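PDB 5O8P: L-lysine 6-monooxygenase involved in desferrioxamine biosynthesis from Erwinia amylovora CFBP1430, which probably catalyses the FAD- and NADPH-dependent N-hydroxylation of cadaverine, a step in the biosynthesis of the siderophore desferrioxamine E. Local coordinates for residues D363-Q368 against V379-A384; V367-S372 against H387-V392; T213-F218 against Y287-D292; G219-W224 against K294-L299. One frame throughout, in Å; residues are numbered along the deposited sequence.

Interaction 1 of 4, residues D363-Q368 against V379-A384; sequences DRYDVQ and VFVQNA. With FAD (flavin-adenine dinucleotide), chain C.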
# COMPACT_ATOMS: atom_id res chain seq x y z
N ASP B 363 -29.72 -22.40 27.97
CA ASP B 363 -29.36 -23.79 27.60
C ASP B 363 -28.15 -23.94 26.66
O ASP B 363 -28.14 -24.79 25.78
CB ASP B 363 -30.59 -24.55 27.03
CG ASP B 363 -31.58 -24.95 28.09
OD1 ASP B 363 -31.25 -25.82 28.92
OD2 ASP B 363 -32.70 -24.39 28.08
N ARG B 364 -27.15 -23.09 26.85
CA ARG B 364 -25.84 -23.30 26.22
C ARG B 364 -24.86 -23.54 27.36
O ARG B 364 -25.21 -23.40 28.55
CB ARG B 364 -25.38 -22.12 25.36
CG ARG B 364 -26.45 -21.55 24.44
CD ARG B 364 -26.18 -20.09 24.16
NE ARG B 364 -26.28 -19.25 25.37
CZ ARG B 364 -26.19 -17.91 25.38
NH1 ARG B 364 -26.10 -17.21 24.25
NH2 ARG B 364 -26.29 -17.27 26.54
N TYR B 365 -23.64 -23.92 27.01
CA TYR B 365 -22.63 -24.18 28.02
C TYR B 365 -22.33 -22.90 28.82
O TYR B 365 -22.04 -21.86 28.22
CB TYR B 365 -21.31 -24.63 27.40
CG TYR B 365 -21.33 -25.79 26.45
CD1 TYR B 365 -22.14 -26.90 26.67
CD2 TYR B 365 -20.49 -25.80 25.34
CE1 TYR B 365 -22.14 -27.97 25.78
CE2 TYR B 365 -20.48 -26.87 24.45
CZ TYR B 365 -21.30 -27.94 24.69
OH TYR B 365 -21.25 -28.97 23.80
N ASP B 366 -22.41 -22.97 30.15
CA ASP B 366 -21.96 -21.87 31.00
C ASP B 366 -20.44 -21.97 31.17
O ASP B 366 -19.93 -22.44 32.20
CB ASP B 366 -22.67 -21.90 32.36
CG ASP B 366 -22.34 -20.70 33.23
OD1 ASP B 366 -22.46 -19.55 32.74
OD2 ASP B 366 -21.96 -20.91 34.40
N VAL B 367 -19.71 -21.48 30.16
CA VAL B 367 -18.27 -21.72 30.06
C VAL B 367 -17.52 -20.87 31.09
O VAL B 367 -17.82 -19.68 31.24
CB VAL B 367 -17.71 -21.41 28.65
CG1 VAL B 367 -16.28 -21.93 28.53
CG2 VAL B 367 -18.59 -21.99 27.57
N GLN B 368 -16.54 -21.47 31.77
CA GLN B 368 -15.72 -20.76 32.76
C GLN B 368 -14.55 -20.10 32.03
O GLN B 368 -14.34 -20.35 30.84
CB GLN B 368 -15.19 -21.71 33.83
CG GLN B 368 -16.22 -22.65 34.43
CD GLN B 368 -17.32 -21.95 35.17
OE1 GLN B 368 -17.13 -21.54 36.31
NE2 GLN B 368 -18.50 -21.83 34.53
N VAL B 379 -13.79 -31.08 31.54
CA VAL B 379 -14.37 -31.05 30.22
C VAL B 379 -14.18 -29.64 29.69
O VAL B 379 -14.78 -28.71 30.22
CB VAL B 379 -15.87 -31.39 30.26
CG1 VAL B 379 -16.46 -31.44 28.86
CG2 VAL B 379 -16.08 -32.70 30.97
N PHE B 380 -13.35 -29.50 28.66
CA PHE B 380 -13.04 -28.20 28.06
C PHE B 380 -13.62 -28.08 26.66
O PHE B 380 -13.93 -29.09 26.03
CB PHE B 380 -11.54 -28.00 28.00
CG PHE B 380 -10.89 -27.98 29.34
CD1 PHE B 380 -10.86 -26.81 30.08
CD2 PHE B 380 -10.34 -29.13 29.88
CE1 PHE B 380 -10.27 -26.78 31.33
CE2 PHE B 380 -9.75 -29.12 31.12
CZ PHE B 380 -9.72 -27.94 31.85
N VAL B 381 -13.74 -26.86 26.17
CA VAL B 381 -14.24 -26.65 24.81
C VAL B 381 -13.33 -25.70 24.04
O VAL B 381 -12.75 -24.80 24.63
CB VAL B 381 -15.71 -26.15 24.80
CG1 VAL B 381 -16.66 -27.18 25.42
CG2 VAL B 381 -15.87 -24.78 25.48
N GLN B 382 -13.20 -25.93 22.73
CA GLN B 382 -12.48 -25.06 21.80
C GLN B 382 -13.54 -24.56 20.84
O GLN B 382 -14.17 -25.36 20.17
CB GLN B 382 -11.46 -25.86 20.99
CG GLN B 382 -10.43 -26.61 21.81
CD GLN B 382 -9.03 -26.09 21.63
OE1 GLN B 382 -8.78 -24.91 21.79
NE2 GLN B 382 -8.10 -26.99 21.28
N ASN B 383 -13.73 -23.24 20.75
CA ASN B 383 -14.67 -22.66 19.79
C ASN B 383 -16.15 -23.05 20.02
O ASN B 383 -16.88 -23.32 19.06
CB ASN B 383 -14.22 -23.04 18.35
CG ASN B 383 -14.83 -22.16 17.25
OD1 ASN B 383 -15.00 -20.94 17.37
ND2 ASN B 383 -15.13 -22.81 16.12
N ALA B 384 -16.61 -23.08 21.26
CA ALA B 384 -18.07 -23.07 21.54
C ALA B 384 -18.41 -22.11 22.70
O ALA B 384 -19.39 -22.29 23.42
CB ALA B 384 -18.57 -24.48 21.82
PA FAD C . -13.49 -27.85 12.33
O1A FAD C . -13.00 -27.90 10.89
O2A FAD C . -14.96 -27.65 12.60
O5B FAD C . -12.99 -29.24 12.99
C5B FAD C . -13.89 -30.16 13.61
C4B FAD C . -13.52 -31.61 13.34
O4B FAD C . -14.16 -32.45 14.31
C3B FAD C . -13.99 -32.10 11.97
O3B FAD C . -12.91 -32.79 11.33
C2B FAD C . -15.20 -32.98 12.27
O2B FAD C . -15.38 -34.06 11.35
C1B FAD C . -14.86 -33.52 13.65
N9A FAD C . -16.01 -34.05 14.45
C8A FAD C . -17.19 -33.46 14.72
N7A FAD C . -17.96 -34.28 15.49
C5A FAD C . -17.26 -35.41 15.72
C6A FAD C . -17.46 -36.70 16.44
N6A FAD C . -18.61 -36.95 17.11
N1A FAD C . -16.45 -37.61 16.42
C2A FAD C . -15.30 -37.39 15.76
N3A FAD C . -15.05 -36.25 15.08
C4A FAD C . -15.97 -35.25 15.03
N1 FAD C . -10.56 -18.11 11.01
C2 FAD C . -9.39 -17.42 10.99
O2 FAD C . -8.91 -17.03 12.08
N3 FAD C . -8.72 -17.16 9.84
C4 FAD C . -9.19 -17.56 8.64
O4 FAD C . -8.57 -17.30 7.59
C4X FAD C . -10.47 -18.32 8.58
N5 FAD C . -10.99 -18.75 7.41
C5X FAD C . -12.15 -19.44 7.39
C6 FAD C . -12.64 -19.86 6.16
C7 FAD C . -13.84 -20.57 6.06
C7M FAD C . -14.35 -21.01 4.71
C8 FAD C . -14.60 -20.88 7.31
C8M FAD C . -15.89 -21.65 7.23
C9 FAD C . -14.12 -20.46 8.55
C9A FAD C . -12.91 -19.75 8.66
N10 FAD C . -12.38 -19.30 9.92
C10 FAD C . -11.15 -18.57 9.88
C1' FAD C . -13.02 -19.54 11.23
C2' FAD C . -12.47 -20.81 11.94
O2' FAD C . -11.03 -20.82 11.90
C3' FAD C . -13.02 -22.13 11.37
O3' FAD C . -14.45 -22.18 11.50
C4' FAD C . -12.42 -23.37 12.03
O4' FAD C . -12.47 -24.48 11.12
C5' FAD C . -13.14 -23.77 13.32
O5' FAD C . -12.26 -24.54 14.13
P FAD C . -12.65 -26.04 14.54
O1P FAD C . -11.49 -26.62 15.34
O2P FAD C . -14.00 -25.91 15.18
O3P FAD C . -12.63 -26.66 13.04
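A first torsion that sets CG of Y365 opposite its own carbonyl carbon (chi1 -53°) swings the phenol ring onto V381 and A384, while the chi1 of V381 (-63°) sends CG1 to the tyrosine and CG2 to V367. One corner of the phenol does the touching. Its CE2 lies 4.0 Å from V381 CG1, which arrives at a slant, and the same CE2 is 4.0 Å from A384 CB, which comes to the rim of the ring, roughly level with it. V367 meets V381 differently, methyl to methyl and tip to tip, with CG1 4.2 Å from V381 CG2. The side-chain packing is apolar and buried. The phenol hydroxyl passes beyond it to hydrogen-bond with the hydroxyl of Y344. In the loop segment, D366 is the centre of an inverse gamma turn, and its carbonyl oxygen accepts a bond from the Q368 side-chain amide (NE2 to O, 2.8 Å). Past the strand, N383 offers ND2 to O2P of the flavin-adenine dinucleotide in a weak, 3.4 Å hydrogen bond. Strand 379-381, which runs parallel to strand 155-157, is thus flanked by a hydrophobic layer and followed by N383 at the pyrophosphate region of the FAD-binding site.

Interaction 2 of 4, residues V367-S372 against H387-V392; sequences VQRNYS and HTHGFV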
# COMPACT_ATOMS: atom_id res chain seq x y z
N VAL B 367 -19.71 -21.48 30.16
CA VAL B 367 -18.27 -21.72 30.06
C VAL B 367 -17.52 -20.87 31.09
O VAL B 367 -17.82 -19.68 31.24
CB VAL B 367 -17.71 -21.41 28.65
CG1 VAL B 367 -16.28 -21.93 28.53
CG2 VAL B 367 -18.59 -21.99 27.57
N GLN B 368 -16.54 -21.47 31.77
CA GLN B 368 -15.72 -20.76 32.76
C GLN B 368 -14.55 -20.10 32.03
O GLN B 368 -14.34 -20.35 30.84
CB GLN B 368 -15.19 -21.71 33.83
CG GLN B 368 -16.22 -22.65 34.43
CD GLN B 368 -17.32 -21.95 35.17
OE1 GLN B 368 -17.13 -21.54 36.31
NE2 GLN B 368 -18.50 -21.83 34.53
N ARG B 369 -13.78 -19.29 32.75
CA ARG B 369 -12.72 -18.50 32.11
C ARG B 369 -11.61 -19.38 31.57
O ARG B 369 -10.99 -19.02 30.58
CB ARG B 369 -12.17 -17.40 33.03
CG ARG B 369 -11.03 -16.55 32.45
CD ARG B 369 -11.49 -15.68 31.30
NE ARG B 369 -10.40 -15.01 30.60
CZ ARG B 369 -9.62 -15.56 29.66
NH1 ARG B 369 -9.76 -16.82 29.28
NH2 ARG B 369 -8.68 -14.81 29.08
N ASN B 370 -11.40 -20.55 32.19
CA ASN B 370 -10.43 -21.54 31.67
C ASN B 370 -10.98 -22.46 30.56
O ASN B 370 -10.37 -23.48 30.26
CB ASN B 370 -9.83 -22.38 32.82
CG ASN B 370 -10.85 -23.27 33.51
OD1 ASN B 370 -12.05 -23.15 33.31
ND2 ASN B 370 -10.37 -24.18 34.35
N TYR B 371 -12.12 -22.09 29.96
CA TYR B 371 -12.73 -22.82 28.84
C TYR B 371 -13.38 -24.16 29.25
O TYR B 371 -13.74 -24.96 28.39
CB TYR B 371 -11.75 -22.98 27.66
CG TYR B 371 -11.17 -21.65 27.23
CD1 TYR B 371 -11.85 -20.85 26.31
CD2 TYR B 371 -9.97 -21.16 27.76
CE1 TYR B 371 -11.36 -19.62 25.91
CE2 TYR B 371 -9.46 -19.92 27.38
CZ TYR B 371 -10.16 -19.14 26.46
OH TYR B 371 -9.65 -17.90 26.08
N SER B 372 -13.59 -24.36 30.56
CA SER B 372 -14.18 -25.57 31.09
C SER B 372 -15.71 -25.43 31.19
O SER B 372 -16.21 -24.34 31.45
CB SER B 372 -13.57 -25.91 32.45
OG SER B 372 -14.13 -25.13 33.50
N HIS B 387 -20.39 -16.97 23.20
CA HIS B 387 -21.38 -16.32 24.07
C HIS B 387 -20.83 -15.86 25.43
O HIS B 387 -21.46 -15.04 26.09
CB HIS B 387 -22.63 -17.20 24.21
CG HIS B 387 -22.41 -18.48 24.95
ND1 HIS B 387 -21.89 -19.61 24.36
CD2 HIS B 387 -22.78 -18.84 26.20
CE1 HIS B 387 -21.85 -20.59 25.25
NE2 HIS B 387 -22.39 -20.15 26.37
N THR B 388 -19.70 -16.40 25.86
CA THR B 388 -19.06 -16.07 27.15
C THR B 388 -17.62 -15.52 27.08
O THR B 388 -17.16 -14.94 28.06
CB THR B 388 -18.99 -17.32 28.05
OG1 THR B 388 -18.30 -18.36 27.33
CG2 THR B 388 -20.37 -17.81 28.47
N HIS B 389 -16.90 -15.76 25.98
CA HIS B 389 -15.54 -15.22 25.77
C HIS B 389 -15.43 -14.23 24.61
O HIS B 389 -14.34 -13.69 24.37
CB HIS B 389 -14.56 -16.38 25.55
CG HIS B 389 -14.29 -17.16 26.78
ND1 HIS B 389 -13.04 -17.21 27.36
CD2 HIS B 389 -15.10 -17.92 27.56
CE1 HIS B 389 -13.08 -17.98 28.44
NE2 HIS B 389 -14.32 -18.42 28.58
N GLY B 390 -16.52 -14.00 23.89
CA GLY B 390 -16.64 -12.88 22.96
C GLY B 390 -16.20 -13.19 21.55
O GLY B 390 -15.92 -14.33 21.21
N PHE B 391 -16.09 -12.13 20.75
CA PHE B 391 -15.77 -12.22 19.31
C PHE B 391 -14.43 -12.89 18.93
O PHE B 391 -14.19 -13.14 17.74
CB PHE B 391 -15.80 -10.80 18.71
CG PHE B 391 -14.51 -10.05 18.88
CD1 PHE B 391 -14.22 -9.35 20.05
CD2 PHE B 391 -13.54 -10.13 17.89
CE1 PHE B 391 -13.02 -8.69 20.19
CE2 PHE B 391 -12.33 -9.48 18.03
CZ PHE B 391 -12.07 -8.75 19.17
N VAL B 392 -13.56 -13.17 19.92
CA VAL B 392 -12.21 -13.69 19.63
C VAL B 392 -12.15 -15.21 19.45
O VAL B 392 -11.08 -15.75 19.15
CB VAL B 392 -11.19 -13.31 20.72
CG1 VAL B 392 -11.09 -11.80 20.84
CG2 VAL B 392 -11.56 -13.97 22.04
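H387 touches V367 through its imidazole, whose CE1 lies 4.2 Å from V367 CG2; the NE2 of the same ring bonds to the carbonyl oxygen of Y365. T388 follows, crossing V367 at nearly a right angle. Its OG1 rests against CB and CG2 of the valine while also hydrogen-bonding to the carbonyl oxygen of E385. H389 makes the largest contribution. With chi1 at -71° its ring reaches into the type I turn Q368-Y371, where NE2 donates over 3.0 Å at 152° to Q368 O, which lies close to the imidazole plane. This donor stands above the carbonyl plane, and Y371 N, which closes the turn, comes to the same oxygen from the opposite face, so two bonds grip it. The Y371 ring forms an offset stack on H389, centroids 4.3 Å apart and planes at 29°. R369, bent at chi2, brings NH1 to 3.6 Å from H389 CE1, its guanidinium almost perpendicular to the imidazole; its NE pairs with D250. The turn and H389 are flanked by helix 246-253, whose H253 meets the imidazole edge-to-face, and by helix 399-410, which packs on Y371, itself backbone-bonded to V381 of strand 379-381.

Interaction 3 of 4, residues T213-F218 against Y287-D292; sequences TDIDRF and YVKQLD
Polar contacts centre on the ammonium of K289, which reaches across to T213 and D216. NZ donates to T213 O at 3.2 Å, approaching from above the carbonyl plane, and forms a salt bridge with D216 OD2 at 3.1 Å whose hydrogen-bond component is weak. The lysine gets there by leaving its helix with a bend at chi2 (-80°), after which the chain runs extended to the nitrogen. The same ammonium is also bridged by E53 of a neighbouring subunit. Apolar packing is confined to the lysine stem: I215 CG2 lies 3.9 Å from K289 CD, the two side chains running antiparallel alongside each other. A like-charge approach completes the set, D216 OD2 being 4.4 Å from D292 OD2. The nearby ammonium probably offsets it in part, as may K101 of that neighbouring subunit, which pairs with D292 OD1. Within 213-218, F218 N bonds back to D214 O and rounds off the turn. The contact joins the loop between helix 202-213 and strand 221-225 to the end of helix 276-290, connecting elements of a Rossmann-type domain, here at a subunit interface.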
# COMPACT_ATOMS: atom_id res chain seq x y z
N THR B 213 -16.07 -12.44 -11.57
CA THR B 213 -14.96 -12.66 -12.50
C THR B 213 -15.41 -13.24 -13.84
O THR B 213 -14.93 -12.82 -14.87
CB THR B 213 -13.90 -13.57 -11.84
OG1 THR B 213 -13.35 -12.89 -10.70
CG2 THR B 213 -12.80 -13.95 -12.81
N ASP B 214 -16.36 -14.18 -13.82
CA ASP B 214 -16.82 -14.83 -15.05
C ASP B 214 -18.22 -14.38 -15.51
O ASP B 214 -18.87 -15.08 -16.29
CB ASP B 214 -16.81 -16.36 -14.85
CG ASP B 214 -15.45 -16.89 -14.42
OD1 ASP B 214 -14.41 -16.33 -14.82
OD2 ASP B 214 -15.44 -17.89 -13.68
N ILE B 215 -18.67 -13.21 -15.08
CA ILE B 215 -20.01 -12.75 -15.46
C ILE B 215 -20.08 -12.47 -16.96
O ILE B 215 -21.08 -12.76 -17.57
CB ILE B 215 -20.48 -11.53 -14.61
CG1 ILE B 215 -21.99 -11.34 -14.74
CG2 ILE B 215 -19.75 -10.25 -14.99
CD1 ILE B 215 -22.52 -10.27 -13.79
N ASP B 216 -19.00 -11.93 -17.53
CA ASP B 216 -18.79 -11.80 -18.99
C ASP B 216 -18.84 -13.10 -19.78
O ASP B 216 -19.25 -13.12 -20.93
CB ASP B 216 -17.32 -11.38 -19.22
CG ASP B 216 -17.10 -9.91 -19.16
OD1 ASP B 216 -18.07 -9.12 -19.06
OD2 ASP B 216 -15.92 -9.52 -19.25
N ARG B 217 -18.29 -14.14 -19.18
CA ARG B 217 -18.03 -15.41 -19.86
C ARG B 217 -19.28 -16.28 -19.94
O ARG B 217 -19.50 -16.93 -20.96
CB ARG B 217 -16.90 -16.15 -19.14
CG ARG B 217 -16.46 -17.44 -19.82
CD ARG B 217 -14.94 -17.68 -19.80
NE ARG B 217 -14.43 -18.32 -18.58
CZ ARG B 217 -14.44 -19.63 -18.32
NH1 ARG B 217 -14.97 -20.51 -19.18
NH2 ARG B 217 -13.94 -20.07 -17.17
N PHE B 218 -20.07 -16.32 -18.87
CA PHE B 218 -21.36 -17.03 -18.86
C PHE B 218 -22.48 -16.00 -18.91
O PHE B 218 -22.24 -14.80 -18.88
CB PHE B 218 -21.49 -17.90 -17.63
CG PHE B 218 -20.35 -18.86 -17.44
CD1 PHE B 218 -19.18 -18.45 -16.81
CD2 PHE B 218 -20.45 -20.17 -17.86
CE1 PHE B 218 -18.13 -19.34 -16.62
CE2 PHE B 218 -19.40 -21.06 -17.68
CZ PHE B 218 -18.23 -20.64 -17.06
N TYR B 287 -16.81 -1.80 -11.46
CA TYR B 287 -16.37 -0.68 -12.28
C TYR B 287 -15.81 -1.17 -13.63
O TYR B 287 -16.28 -0.75 -14.67
CB TYR B 287 -15.35 0.21 -11.52
CG TYR B 287 -15.00 1.50 -12.21
CD1 TYR B 287 -14.06 1.51 -13.25
CD2 TYR B 287 -15.61 2.70 -11.86
CE1 TYR B 287 -13.75 2.68 -13.92
CE2 TYR B 287 -15.30 3.88 -12.53
CZ TYR B 287 -14.36 3.86 -13.56
OH TYR B 287 -14.02 5.01 -14.24
N VAL B 288 -14.82 -2.05 -13.61
CA VAL B 288 -14.17 -2.51 -14.86
C VAL B 288 -15.11 -3.27 -15.80
O VAL B 288 -15.06 -3.07 -17.02
CB VAL B 288 -12.92 -3.39 -14.57
CG1 VAL B 288 -12.43 -4.11 -15.83
CG2 VAL B 288 -11.81 -2.54 -14.01
N LYS B 289 -15.94 -4.14 -15.24
CA LYS B 289 -16.90 -4.88 -16.04
C LYS B 289 -17.89 -3.92 -16.67
O LYS B 289 -18.24 -4.09 -17.83
CB LYS B 289 -17.65 -5.92 -15.22
CG LYS B 289 -16.81 -7.04 -14.64
CD LYS B 289 -16.51 -8.10 -15.65
CE LYS B 289 -15.42 -9.06 -15.19
NZ LYS B 289 -15.10 -10.00 -16.29
N GLN B 290 -18.33 -2.91 -15.92
CA GLN B 290 -19.34 -1.96 -16.39
C GLN B 290 -18.88 -1.15 -17.62
O GLN B 290 -19.70 -0.59 -18.35
CB GLN B 290 -19.78 -1.06 -15.22
CG GLN B 290 -21.04 -0.22 -15.44
CD GLN B 290 -20.80 1.06 -16.23
OE1 GLN B 290 -19.68 1.56 -16.32
NE2 GLN B 290 -21.85 1.58 -16.83
N LEU B 291 -17.58 -1.11 -17.89
CA LEU B 291 -17.08 -0.43 -19.09
C LEU B 291 -17.56 -1.02 -20.42
O LEU B 291 -17.50 -0.33 -21.41
CB LEU B 291 -15.55 -0.40 -19.09
CG LEU B 291 -14.84 0.23 -17.91
CD1 LEU B 291 -13.35 0.32 -18.19
CD2 LEU B 291 -15.41 1.60 -17.60
N ASP B 292 -18.01 -2.28 -20.45
CA ASP B 292 -18.53 -2.90 -21.70
C ASP B 292 -20.04 -2.78 -21.89
O ASP B 292 -20.54 -2.96 -23.00
CB ASP B 292 -18.17 -4.39 -21.77
CG ASP B 292 -16.66 -4.62 -21.82
OD1 ASP B 292 -15.93 -3.68 -22.23
OD2 ASP B 292 -16.21 -5.74 -21.44

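Interaction 4 of 4, residues G219-W224 against K294-L299; sequences GYQLNW and KLDVNL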
# COMPACT_ATOMS: atom_id res chain seq x y z
N GLY B 219 -23.71 -16.46 -18.98
CA GLY B 219 -24.83 -15.53 -19.10
C GLY B 219 -25.10 -14.65 -17.89
O GLY B 219 -25.56 -13.52 -18.06
N TYR B 220 -24.75 -15.12 -16.70
CA TYR B 220 -25.63 -14.95 -15.54
C TYR B 220 -25.84 -13.55 -15.02
O TYR B 220 -24.98 -12.68 -15.15
CB TYR B 220 -25.30 -15.90 -14.37
CG TYR B 220 -23.85 -16.01 -13.98
CD1 TYR B 220 -23.25 -15.06 -13.14
CD2 TYR B 220 -23.07 -17.08 -14.42
CE1 TYR B 220 -21.91 -15.17 -12.80
CE2 TYR B 220 -21.74 -17.20 -14.07
CZ TYR B 220 -21.16 -16.25 -13.26
OH TYR B 220 -19.84 -16.39 -12.94
N GLN B 221 -27.03 -13.36 -14.45
CA GLN B 221 -27.29 -12.27 -13.53
C GLN B 221 -26.65 -12.68 -12.20
O GLN B 221 -26.73 -13.85 -11.81
CB GLN B 221 -28.79 -12.04 -13.35
CG GLN B 221 -29.14 -10.98 -12.33
CD GLN B 221 -30.62 -10.65 -12.31
OE1 GLN B 221 -31.40 -11.31 -11.63
NE2 GLN B 221 -31.01 -9.62 -13.05
N LEU B 222 -26.02 -11.72 -11.53
CA LEU B 222 -25.32 -12.00 -10.29
C LEU B 222 -25.78 -11.05 -9.20
O LEU B 222 -25.44 -9.87 -9.19
CB LEU B 222 -23.82 -11.91 -10.52
CG LEU B 222 -22.95 -12.28 -9.32
CD1 LEU B 222 -23.26 -13.70 -8.86
CD2 LEU B 222 -21.47 -12.14 -9.67
N ASN B 223 -26.57 -11.59 -8.27
CA ASN B 223 -27.18 -10.80 -7.21
C ASN B 223 -26.52 -11.07 -5.87
O ASN B 223 -25.88 -12.10 -5.69
CB ASN B 223 -28.67 -11.08 -7.16
CG ASN B 223 -29.34 -10.82 -8.50
OD1 ASN B 223 -29.01 -9.86 -9.18
ND2 ASN B 223 -30.27 -11.67 -8.87
N TRP B 224 -26.65 -10.11 -4.96
CA TRP B 224 -26.15 -10.24 -3.60
C TRP B 224 -27.13 -9.56 -2.68
O TRP B 224 -27.36 -8.36 -2.78
CB TRP B 224 -24.79 -9.56 -3.47
CG TRP B 224 -23.99 -9.89 -2.23
CD1 TRP B 224 -24.40 -10.61 -1.14
CD2 TRP B 224 -22.66 -9.46 -1.95
NE1 TRP B 224 -23.39 -10.70 -0.23
CE2 TRP B 224 -22.31 -10.00 -0.69
CE3 TRP B 224 -21.73 -8.68 -2.64
CZ2 TRP B 224 -21.06 -9.77 -0.10
CZ3 TRP B 224 -20.49 -8.45 -2.06
CH2 TRP B 224 -20.16 -9.00 -0.79
N LYS B 294 -24.02 -1.87 -19.35
CA LYS B 294 -24.68 -1.94 -18.04
C LYS B 294 -24.61 -3.42 -17.58
O LYS B 294 -24.94 -4.34 -18.33
CB LYS B 294 -26.12 -1.43 -18.13
CG LYS B 294 -26.82 -1.21 -16.79
CD LYS B 294 -28.08 -0.33 -16.97
CE LYS B 294 -29.09 -0.50 -15.84
NZ LYS B 294 -28.53 -0.20 -14.49
N LEU B 295 -24.11 -3.61 -16.36
CA LEU B 295 -23.99 -4.93 -15.76
C LEU B 295 -25.31 -5.41 -15.26
O LEU B 295 -26.11 -4.61 -14.74
CB LEU B 295 -23.06 -4.90 -14.54
CG LEU B 295 -21.61 -4.55 -14.78
CD1 LEU B 295 -20.94 -4.41 -13.42
CD2 LEU B 295 -20.92 -5.61 -15.64
N ASP B 296 -25.53 -6.72 -15.36
CA ASP B 296 -26.73 -7.32 -14.81
C ASP B 296 -26.42 -7.85 -13.41
O ASP B 296 -26.18 -9.04 -13.21
CB ASP B 296 -27.27 -8.40 -15.75
CG ASP B 296 -28.73 -8.75 -15.47
OD1 ASP B 296 -29.40 -8.01 -14.71
OD2 ASP B 296 -29.20 -9.76 -16.02
N VAL B 297 -26.42 -6.92 -12.45
CA VAL B 297 -26.20 -7.21 -11.04
C VAL B 297 -27.16 -6.41 -10.17
O VAL B 297 -27.61 -5.35 -10.54
CB VAL B 297 -24.75 -6.91 -10.58
CG1 VAL B 297 -23.75 -7.64 -11.47
CG2 VAL B 297 -24.45 -5.42 -10.57
N ASN B 298 -27.49 -6.96 -9.02
CA ASN B 298 -28.30 -6.28 -8.02
C ASN B 298 -27.69 -6.57 -6.67
O ASN B 298 -27.21 -7.67 -6.43
CB ASN B 298 -29.74 -6.78 -8.07
CG ASN B 298 -30.35 -6.60 -9.44
OD1 ASN B 298 -30.70 -5.48 -9.83
ND2 ASN B 298 -30.44 -7.68 -10.18
N LEU B 299 -27.69 -5.56 -5.80
CA LEU B 299 -27.11 -5.67 -4.48
C LEU B 299 -28.07 -5.00 -3.52
O LEU B 299 -28.28 -3.80 -3.61
CB LEU B 299 -25.74 -4.99 -4.43
CG LEU B 299 -24.61 -5.70 -5.19
CD1 LEU B 299 -24.65 -5.43 -6.69
CD2 LEU B 299 -23.25 -5.27 -4.65
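Strands 221-224 and 297-299 run parallel, their axes 4.7 Å apart and only 5° from alignment, with L222 N donating to D296 O (3.2 Å) and W224 N to N298 O (2.9 Å). They belong to the parallel sheet of a Rossmann-type nucleotide-binding domain, in which 297-300 is an outermost strand of the chain's own sheet. On one face a chain of amides and a carboxylate links the strands. Q221, fully extended from its backbone, sends NE2 to D296 OD1 over 2.8 Å at 168°; the bond lies in the amide plane but meets the carboxylate from above its plane. The other end of that amide, OE1, accepts from N223 ND2 at 3.0 Å. N223 and N298 lie side by side, pointing the same way with amide planes 45° apart, and N298 ND2 donates to N223 OD1 at 2.8 Å. The opposite face is apolar: L222 CB lies 4.4 Å from V297 CG1, and W224 CB 4.2 Å from L299 CG. Y208 of helix 202-213 stacks on the W224 indole, close to S200, an NADP(+)-binding residue, though no NADP(+) is bound to this chain. The indole NE1 hydrogen-bonds to the carbonyl oxygen of G199.

Overall arrangement
The four contacts form two pairs on opposite sides of the chain's centre. Interactions 3 and 4 come first along the chain, their segments alternating, with centres 10 Å apart; helix 276-290 runs on to strand 297-300, and I215 packs on both Y220 and V297. Both lie in the Rossmann-type part of the chain, and both touch the third subunit. Interactions 1 and 2 follow, centres 7 Å apart, sharing V367 and Q368 and joined by a probable hydrogen bond from V381 N to Y371 O. The centres of interactions 1 and 4 are about 42 Å apart. Interaction 1 reaches FAD through N383, interaction 4 lies near an NADP(+)-binding residue, and interaction 3 is at a subunit interface.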